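Local coordinates for protein methanogen homoaconitase large subunit (Methanocaldococcus jannaschii, PDB 4KP2) that forms the large subunit of a hydro-lyase that interconverts homocitrate and homoisocitrate through cis-homoaconitate, working with a [4Fe-4S] cluster, at residues A[172-177]-A[279-284]. Sequence-based numbering, arbitrary orientation.
Sequences VPKTIR and NYYKEI
With CG beside its own backbone N and anti to the carbonyl carbon (chi1 -53°), Tyr280 lays its ring against Arg177, whose CG is anti to the backbone N (chi1 167°), and the two side chains run alongside each other in the same direction. Arg177 CB sits over the ring centre, 3.5 Å from the Tyr280 centroid, a CH-pi contact; the aliphatic arm follows the ring toward its hydroxyl. At the ring edge, Thr175 CG2 lies 3.6 Å from Tyr280 CD1, the methyl of a beta-branched residue, small enough to lie beside the rim of a flat ring. An aromatic with a polar end fits here: Tyr280 OH and Arg177 NH1 both bind Glu211, so apolar packing ends in a shared carboxylate. A leucine in place of Tyr280 would probably uncover Arg177 CB and leave Glu211 without its hydroxyl partner.

The backbones join in parallel. Arg177 N bonds to Lys282 O at 3.0 Å, and Ile284 N returns a straighter bond to Arg177 O at 2.9 Å, thus bracketing Glu283. One step earlier, Tyr281 N reaches Thr175 O at 3.3 Å, from above the carbonyl plane. Glu283 turns its carboxylate to Arg275.

Strand 282-286 thus flanks strand 167-180 in a mixed sheet; strand 208-213 pairs with 167-180 through Ile176 and Ala209, while helix 24-33 packs against Val172 and Pro173.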
loop_
_atom_site.group_PDB
_atom_site.type_symbol
_atom_site.label_atom_id
_atom_site.label_comp_id
_atom_site.label_asym_id
_atom_site.label_seq_id
_atom_site.Cartn_x
_atom_site.Cartn_y
_atom_site.Cartn_z
ATOM N N VAL A 172 38.018 11.954 11.064
ATOM C CA VAL A 172 37.332 12.234 12.322
ATOM C C VAL A 172 36.786 13.656 12.321
ATOM O O VAL A 172 37.548 14.621 12.280
ATOM C CB VAL A 172 38.257 12.042 13.534
ATOM C CG1 VAL A 172 37.499 12.322 14.826
ATOM C CG2 VAL A 172 38.835 10.638 13.545
ATOM N N PRO A 173 35.452 13.782 12.362
ATOM C CA PRO A 173 34.771 15.069 12.202
ATOM C C PRO A 173 34.831 15.932 13.454
ATOM O O PRO A 173 35.068 15.427 14.551
ATOM C CB PRO A 173 33.325 14.653 11.935
ATOM C CG PRO A 173 33.173 13.383 12.701
ATOM C CD PRO A 173 34.502 12.679 12.592
ATOM N N LYS A 174 34.624 17.232 13.274
ATOM C CA LYS A 174 34.469 18.141 14.397
ATOM C C LYS A 174 33.063 17.965 14.953
ATOM O O LYS A 174 32.191 17.411 14.282
ATOM C CB LYS A 174 34.696 19.587 13.953
ATOM C CG LYS A 174 36.092 19.849 13.404
ATOM C CD LYS A 174 36.229 21.272 12.885
ATOM C CE LYS A 174 37.621 21.529 12.329
ATOM N NZ LYS A 174 37.745 22.904 11.771
ATOM N N THR A 175 32.841 18.430 16.177
ATOM C CA THR A 175 31.560 18.206 16.835
ATOM C C THR A 175 30.871 19.490 17.283
ATOM O O THR A 175 31.372 20.210 18.147
ATOM C CB THR A 175 31.712 17.276 18.051
ATOM O OG1 THR A 175 32.138 15.979 17.613
ATOM C CG2 THR A 175 30.390 17.145 18.785
ATOM N N ILE A 176 29.716 19.767 16.690
ATOM C CA ILE A 176 28.860 20.845 17.161
ATOM C C ILE A 176 27.934 20.303 18.250
ATOM O O ILE A 176 27.004 19.540 17.978
ATOM C CB ILE A 176 28.062 21.489 16.003
ATOM C CG1 ILE A 176 26.857 22.274 16.530
ATOM C CG2 ILE A 176 27.622 20.434 15.005
ATOM C CD1 ILE A 176 27.219 23.543 17.264
ATOM N N ARG A 177 28.223 20.683 19.490
ATOM C CA ARG A 177 27.456 20.217 20.636
ATOM C C ARG A 177 26.115 20.934 20.718
ATOM O O ARG A 177 26.054 22.161 20.663
ATOM C CB ARG A 177 28.248 20.442 21.922
ATOM C CG ARG A 177 27.436 20.281 23.193
ATOM C CD ARG A 177 27.196 18.825 23.536
ATOM N NE ARG A 177 26.454 18.697 24.786
ATOM C CZ ARG A 177 26.316 17.563 25.465
ATOM N NH1 ARG A 177 26.874 16.447 25.019
ATOM N NH2 ARG A 177 25.622 17.547 26.596
ATOM N N ASN A 279 36.317 19.671 24.218
ATOM C CA ASN A 279 36.314 20.921 23.461
ATOM C C ASN A 279 35.643 20.784 22.097
ATOM O O ASN A 279 36.147 20.093 21.206
ATOM C CB ASN A 279 37.740 21.456 23.298
ATOM C CG ASN A 279 37.776 22.852 22.712
ATOM O OD1 ASN A 279 36.798 23.596 22.787
ATOM N ND2 ASN A 279 38.910 23.216 22.122
ATOM N N TYR A 280 34.507 21.453 21.942
ATOM C CA TYR A 280 33.737 21.377 20.712
ATOM C C TYR A 280 34.083 22.536 19.785
ATOM O O TYR A 280 34.614 23.558 20.225
ATOM C CB TYR A 280 32.242 21.397 21.032
ATOM C CG TYR A 280 31.813 20.355 22.043
ATOM C CD1 TYR A 280 31.534 19.051 21.654
ATOM C CD2 TYR A 280 31.687 20.675 23.388
ATOM C CE1 TYR A 280 31.143 18.096 22.575
ATOM C CE2 TYR A 280 31.297 19.727 24.316
ATOM C CZ TYR A 280 31.025 18.440 23.904
ATOM O OH TYR A 280 30.637 17.492 24.823
ATOM N N TYR A 281 33.790 22.366 18.500
ATOM C CA TYR A 281 33.976 23.434 17.530
ATOM C C TYR A 281 33.060 24.595 17.888
ATOM O O TYR A 281 33.445 25.762 17.790
ATOM C CB TYR A 281 33.669 22.931 16.120
ATOM C CG TYR A 281 33.843 23.978 15.042
ATOM C CD1 TYR A 281 35.097 24.259 14.518
ATOM C CD2 TYR A 281 32.753 24.683 14.546
ATOM C CE1 TYR A 281 35.262 25.213 13.532
ATOM C CE2 TYR A 281 32.908 25.638 13.562
ATOM C CZ TYR A 281 34.163 25.899 13.059
ATOM O OH TYR A 281 34.319 26.851 12.077
ATOM N N LYS A 282 31.843 24.261 18.304
ATOM C CA LYS A 282 30.897 25.260 18.781
ATOM C C LYS A 282 29.839 24.587 19.642
ATOM O O LYS A 282 29.547 23.405 19.470
ATOM C CB LYS A 282 30.237 26.003 17.617
ATOM C CG LYS A 282 29.547 27.291 18.038
ATOM C CD LYS A 282 30.558 28.279 18.599
ATOM C CE LYS A 282 29.893 29.346 19.450
ATOM N NZ LYS A 282 29.326 28.777 20.706
ATOM N N GLU A 283 29.273 25.336 20.582
ATOM C CA GLU A 283 28.233 24.798 21.452
ATOM C C GLU A 283 26.984 25.648 21.374
ATOM O O GLU A 283 27.054 26.873 21.477
ATOM C CB GLU A 283 28.713 24.745 22.898
ATOM C CG GLU A 283 30.020 23.994 23.077
ATOM C CD GLU A 283 30.447 23.894 24.541
ATOM O OE1 GLU A 283 29.585 24.078 25.436
ATOM O OE2 GLU A 283 31.646 23.631 24.794
ATOM N N ILE A 284 25.845 24.995 21.183
ATOM C CA ILE A 284 24.570 25.694 21.094
ATOM C C ILE A 284 23.577 25.147 22.121
ATOM O O ILE A 284 23.591 23.958 22.449
ATOM C CB ILE A 284 23.986 25.626 19.651
ATOM C CG1 ILE A 284 23.707 27.030 19.112
ATOM C CG2 ILE A 284 22.732 24.763 19.585
ATOM C CD1 ILE A 284 22.628 27.784 19.858
#